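Local coordinates for protein carbamate kinase (Aeropyrum pernix, PDB 2E9Y) that probably acts as a carbamate kinase, passing a phosphoryl group between ATP and carbamate, at residues Ile38-Trp47 / Leu298-Ser306. Residues are numbered along the deposited sequence; the frame is centred on the assembly and turned at random.
Sequences IIADVLADGW and LEEARQVLS
Residues Ile38, Val42 and Trp47 pack against Ala301 and Leu305 in a helix-helix contact with an apolar floor and a charged margin. It joins the C-terminal end of helix 25-44 to the short helix 301-305 in this amino acid kinase fold; helix 301-305 and Trp47 pack on strand 231-236 of the central sheet, while another face of helix 25-44 meets helix 78-103. The axes of residues 38-44 and 301-305 run roughly in the same direction, 36° apart and 9.3 Å at closest approach. At one end Ile38 CG2 presses on Ala301 CB at 3.4 Å, tighter than usual carbon contact, while its CD1 lies by Leu298. Midway, Val42 CG1 meets Leu305 CG at 4.0 Å. Leu305 then lays CD1 squarely over the five-membered ring of Trp47, 4.0 Å from its centroid, a CH-pi contact; at the indole edge, NE1 donates to a water that also bonds Ser306 OG. Were Trp47 replaced by an alanine, Leu305 CD1 would probably lose the ring face it rests on and that water its indole donor. At the exposed edge, a chi1 of -161° turns Arg302 CG away from the backbone N and sends the extended chain toward Asp45: Arg302 NE donates to Asp45 OD2 on the syn side at 3.0 Å, NH2 more weakly to OD1. A second water links Asp45 OD2 to Arg302 O. The Asp41 carboxylate stacks nearly flat against the guanidinium; Asp41 OD1 lies 3.9 Å from Arg302 NH1, a long, charge-only salt bridge, and its stronger partner is Arg104. The chemistry thus divides the labour: close-packed hydrocarbon joins the helices, while Asp45 directly pairs with Arg302 and Asp41 is probably shared between two arginines.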
ATOM      1  N   ILE A  38      14.941  11.310 -14.075  1.00 26.67           N
ATOM      2  CA  ILE A  38      14.578  12.716 -14.219  1.00 27.51           C
ATOM      3  C   ILE A  38      14.277  13.370 -12.868  1.00 27.27           C
ATOM      4  O   ILE A  38      14.671  14.509 -12.623  1.00 26.79           O
ATOM      5  CB  ILE A  38      13.363  12.862 -15.160  1.00 28.35           C
ATOM      6  CG1 ILE A  38      13.777  12.478 -16.583  1.00 27.45           C
ATOM      7  CG2 ILE A  38      12.825  14.289 -15.123  1.00 29.41           C
ATOM      8  CD1 ILE A  38      12.630  12.351 -17.549  1.00 28.60           C
ATOM      9  N   ILE A  39      13.585  12.653 -11.988  1.00 25.81           N
ATOM     10  CA  ILE A  39      13.276  13.204 -10.672  1.00 25.04           C
ATOM     11  C   ILE A  39      14.564  13.413  -9.882  1.00 25.23           C
ATOM     12  O   ILE A  39      14.687  14.372  -9.119  1.00 24.95           O
ATOM     13  CB  ILE A  39      12.337  12.272  -9.875  1.00 23.88           C
ATOM     14  CG1 ILE A  39      10.944  12.289 -10.506  1.00 24.00           C
ATOM     15  CG2 ILE A  39      12.271  12.713  -8.417  1.00 24.91           C
ATOM     16  CD1 ILE A  39       9.986  11.278  -9.904  1.00 24.20           C
ATOM     17  N   ALA A  40      15.523  12.508 -10.069  1.00 25.56           N
ATOM     18  CA  ALA A  40      16.804  12.607  -9.379  1.00 27.42           C
ATOM     19  C   ALA A  40      17.501  13.898  -9.792  1.00 27.54           C
ATOM     20  O   ALA A  40      18.180  14.533  -8.983  1.00 26.99           O
ATOM     21  CB  ALA A  40      17.679  11.406  -9.718  1.00 29.21           C
ATOM     22  N   ASP A  41      17.334  14.280 -11.054  1.00 28.04           N
ATOM     23  CA  ASP A  41      17.941  15.508 -11.548  1.00 30.05           C
ATOM     24  C   ASP A  41      17.344  16.685 -10.787  1.00 30.52           C
ATOM     25  O   ASP A  41      18.065  17.560 -10.307  1.00 31.83           O
ATOM     26  CB  ASP A  41      17.688  15.675 -13.054  1.00 30.46           C
ATOM     27  CG  ASP A  41      18.404  14.626 -13.888  1.00 30.66           C
ATOM     28  OD1 ASP A  41      19.471  14.148 -13.451  1.00 32.80           O
ATOM     29  OD2 ASP A  41      17.912  14.290 -14.985  1.00 30.19           O
ATOM     30  N   VAL A  42      16.020  16.688 -10.667  1.00 29.08           N
ATOM     31  CA  VAL A  42      15.313  17.750  -9.966  1.00 27.79           C
ATOM     32  C   VAL A  42      15.787  17.889  -8.522  1.00 28.32           C
ATOM     33  O   VAL A  42      15.966  19.004  -8.027  1.00 28.58           O
ATOM     34  CB  VAL A  42      13.792  17.492  -9.985  1.00 26.95           C
ATOM     35  CG1 VAL A  42      13.081  18.463  -9.060  1.00 25.46           C
ATOM     36  CG2 VAL A  42      13.270  17.630 -11.405  1.00 27.40           C
ATOM     37  N   LEU A  43      15.982  16.760  -7.845  1.00 26.54           N
ATOM     38  CA  LEU A  43      16.455  16.773  -6.463  1.00 28.43           C
ATOM     39  C   LEU A  43      17.882  17.312  -6.421  1.00 29.35           C
ATOM     40  O   LEU A  43      18.290  17.949  -5.449  1.00 28.72           O
ATOM     41  CB  LEU A  43      16.425  15.359  -5.867  1.00 28.87           C
ATOM     42  CG  LEU A  43      15.100  14.848  -5.287  1.00 29.88           C
ATOM     43  CD1 LEU A  43      13.979  15.001  -6.297  1.00 30.62           C
ATOM     44  CD2 LEU A  43      15.265  13.393  -4.883  1.00 29.47           C
ATOM     45  N   ALA A  44      18.637  17.042  -7.480  1.00 31.00           N
ATOM     46  CA  ALA A  44      20.011  17.515  -7.568  1.00 33.91           C
ATOM     47  C   ALA A  44      20.019  19.040  -7.607  1.00 34.79           C
ATOM     48  O   ALA A  44      20.916  19.677  -7.057  1.00 36.66           O
ATOM     49  CB  ALA A  44      20.680  16.955  -8.817  1.00 33.61           C
ATOM     50  N   ASP A  45      19.010  19.624  -8.248  1.00 36.22           N
ATOM     51  CA  ASP A  45      18.922  21.077  -8.345  1.00 36.81           C
ATOM     52  C   ASP A  45      18.488  21.747  -7.044  1.00 36.82           C
ATOM     53  O   ASP A  45      18.285  22.962  -7.007  1.00 37.30           O
ATOM     54  CB  ASP A  45      17.987  21.484  -9.489  1.00 38.06           C
ATOM     55  CG  ASP A  45      18.518  21.067 -10.851  1.00 38.97           C
ATOM     56  OD1 ASP A  45      19.750  21.127 -11.052  1.00 39.52           O
ATOM     57  OD2 ASP A  45      17.711  20.691 -11.725  1.00 40.37           O
ATOM     58  N   GLY A  46      18.339  20.956  -5.983  1.00 35.89           N
ATOM     59  CA  GLY A  46      17.971  21.506  -4.688  1.00 33.68           C
ATOM     60  C   GLY A  46      16.523  21.450  -4.229  1.00 33.13           C
ATOM     61  O   GLY A  46      16.217  21.869  -3.110  1.00 32.89           O
ATOM     62  N   TRP A  47      15.631  20.931  -5.065  1.00 31.15           N
ATOM     63  CA  TRP A  47      14.218  20.857  -4.700  1.00 29.90           C
ATOM     64  C   TRP A  47      13.861  19.725  -3.743  1.00 28.59           C
ATOM     65  O   TRP A  47      14.472  18.654  -3.769  1.00 28.85           O
ATOM     66  CB  TRP A  47      13.339  20.688  -5.949  1.00 29.56           C
ATOM     67  CG  TRP A  47      13.147  21.918  -6.780  1.00 30.31           C
ATOM     68  CD1 TRP A  47      13.850  22.274  -7.894  1.00 30.38           C
ATOM     69  CD2 TRP A  47      12.169  22.945  -6.577  1.00 30.96           C
ATOM     70  NE1 TRP A  47      13.367  23.456  -8.401  1.00 30.96           N
ATOM     71  CE2 TRP A  47      12.335  23.891  -7.612  1.00 31.51           C
ATOM     72  CE3 TRP A  47      11.166  23.156  -5.621  1.00 32.42           C
ATOM     73  CZ2 TRP A  47      11.537  25.035  -7.720  1.00 30.39           C
ATOM     74  CZ3 TRP A  47      10.370  24.294  -5.726  1.00 31.09           C
ATOM     75  CH2 TRP A  47      10.562  25.218  -6.772  1.00 32.79           C
ATOM     76  N   LEU A 298       7.243  15.644 -18.994  1.00 26.54           N
ATOM     77  CA  LEU A 298       8.054  14.879 -18.052  1.00 26.21           C
ATOM     78  C   LEU A 298       9.508  14.942 -18.503  1.00 26.90           C
ATOM     79  O   LEU A 298      10.417  15.094 -17.693  1.00 27.97           O
ATOM     80  CB  LEU A 298       7.596  13.413 -18.012  1.00 25.82           C
ATOM     81  CG  LEU A 298       8.497  12.408 -17.277  1.00 25.02           C
ATOM     82  CD1 LEU A 298       8.629  12.786 -15.812  1.00 25.72           C
ATOM     83  CD2 LEU A 298       7.909  11.007 -17.413  1.00 25.39           C
ATOM     84  N   GLU A 299       9.716  14.834 -19.809  1.00 30.53           N
ATOM     85  CA  GLU A 299      11.058  14.876 -20.373  1.00 33.08           C
ATOM     86  C   GLU A 299      11.792  16.172 -20.022  1.00 33.04           C
ATOM     87  O   GLU A 299      12.979  16.147 -19.698  1.00 33.37           O
ATOM     88  CB  GLU A 299      10.995  14.728 -21.895  1.00 36.54           C
ATOM     89  CG  GLU A 299      10.201  13.523 -22.390  1.00 41.40           C
ATOM     90  CD  GLU A 299      10.699  12.209 -21.817  1.00 44.85           C
ATOM     91  OE1 GLU A 299      11.905  11.912 -21.963  1.00 45.90           O
ATOM     92  OE2 GLU A 299       9.882  11.469 -21.224  1.00 46.79           O
ATOM     93  N   GLU A 300      11.083  17.296 -20.074  1.00 32.73           N
ATOM     94  CA  GLU A 300      11.690  18.599 -19.788  1.00 32.16           C
ATOM     95  C   GLU A 300      11.549  19.032 -18.329  1.00 30.95           C
ATOM     96  O   GLU A 300      11.803  20.190 -17.997  1.00 29.47           O
ATOM     97  CB  GLU A 300      11.065  19.676 -20.688  1.00 33.98           C
ATOM     98  CG  GLU A 300      10.911  19.270 -22.152  1.00 37.15           C
ATOM     99  CD  GLU A 300      10.451  20.418 -23.042  1.00 39.19           C
ATOM    100  OE1 GLU A 300       9.430  21.063 -22.725  1.00 37.93           O
ATOM    101  OE2 GLU A 300      11.112  20.673 -24.072  1.00 41.34           O
ATOM    102  N   ALA A 301      11.158  18.102 -17.464  1.00 29.93           N
ATOM    103  CA  ALA A 301      10.955  18.392 -16.046  1.00 29.75           C
ATOM    104  C   ALA A 301      11.998  19.306 -15.403  1.00 29.60           C
ATOM    105  O   ALA A 301      11.646  20.262 -14.709  1.00 27.70           O
ATOM    106  CB  ALA A 301      10.859  17.087 -15.261  1.00 30.19           C
ATOM    107  N   ARG A 302      13.275  19.014 -15.625  1.00 31.15           N
ATOM    108  CA  ARG A 302      14.342  19.816 -15.036  1.00 32.69           C
ATOM    109  C   ARG A 302      14.164  21.296 -15.351  1.00 31.89           C
ATOM    110  O   ARG A 302      14.319  22.147 -14.478  1.00 33.72           O
ATOM    111  CB  ARG A 302      15.708  19.327 -15.531  1.00 33.29           C
ATOM    112  CG  ARG A 302      16.867  19.780 -14.661  1.00 35.32           C
ATOM    113  CD  ARG A 302      18.138  19.011 -14.982  1.00 36.40           C
ATOM    114  NE  ARG A 302      19.111  19.110 -13.898  1.00 39.53           N
ATOM    115  CZ  ARG A 302      20.262  18.446 -13.859  1.00 40.46           C
ATOM    116  NH1 ARG A 302      20.594  17.629 -14.850  1.00 41.26           N
ATOM    117  NH2 ARG A 302      21.076  18.586 -12.821  1.00 41.51           N
ATOM    118  N   GLN A 303      13.830  21.603 -16.600  1.00 33.29           N
ATOM    119  CA  GLN A 303      13.621  22.990 -17.004  1.00 32.77           C
ATOM    120  C   GLN A 303      12.273  23.492 -16.503  1.00 31.92           C
ATOM    121  O   GLN A 303      12.148  24.645 -16.088  1.00 31.15           O
ATOM    122  CB  GLN A 303      13.676  23.125 -18.529  1.00 34.56           C
ATOM    123  CG  GLN A 303      15.043  22.826 -19.126  0.50 35.38           C
ATOM    124  CD  GLN A 303      16.116  23.778 -18.625  0.50 36.04           C
ATOM    125  OE1 GLN A 303      16.056  24.983 -18.868  0.50 37.00           O
ATOM    126  NE2 GLN A 303      17.102  23.238 -17.917  0.50 37.35           N
ATOM    127  N   VAL A 304      11.266  22.621 -16.542  1.00 30.23           N
ATOM    128  CA  VAL A 304       9.921  22.991 -16.083  1.00 27.73           C
ATOM    129  C   VAL A 304       9.924  23.544 -14.658  1.00 27.77           C
ATOM    130  O   VAL A 304       9.264  24.529 -14.347  1.00 27.09           O
ATOM    131  CB  VAL A 304       8.978  21.776 -16.168  1.00 26.44           C
ATOM    132  CG1 VAL A 304       7.645  22.124 -15.505  1.00 23.16           C
ATOM    133  CG2 VAL A 304       8.721  21.398 -17.615  1.00 25.70           C
ATOM    134  N   LEU A 305      10.667  22.842 -13.770  1.00 27.78           N
ATOM    135  CA  LEU A 305      10.801  23.217 -12.364  1.00 30.64           C
ATOM    136  C   LEU A 305      11.420  24.616 -12.204  1.00 32.02           C
ATOM    137  O   LEU A 305      11.114  25.363 -11.285  1.00 32.82           O
ATOM    138  CB  LEU A 305      11.672  22.171 -11.666  1.00 30.50           C
ATOM    139  CG  LEU A 305      10.845  21.028 -11.068  1.00 30.47           C
ATOM    140  CD1 LEU A 305      10.103  21.447  -9.798  1.00 28.92           C
ATOM    141  CD2 LEU A 305       9.781  20.499 -12.031  1.00 30.12           C
ATOM    142  N   SER A 306      12.344  24.934 -13.134  1.00 34.08           N
ATOM    143  CA  SER A 306      12.987  26.254 -13.125  1.00 35.24           C
ATOM    144  C   SER A 306      12.119  27.340 -13.788  1.00 36.42           C
ATOM    145  O   SER A 306      12.490  28.510 -13.879  1.00 36.76           O
ATOM    146  CB  SER A 306      14.321  26.128 -13.869  1.00 35.53           C
ATOM    147  OG  SER A 306      15.177  25.214 -13.178  1.00 37.89           O
TER
HETATM  148  O   HOH W   1      15.302  21.709 -11.519  1.00 40.67           O
HETATM  149  O   HOH W   2      15.041  23.800 -10.705  1.00 42.07           O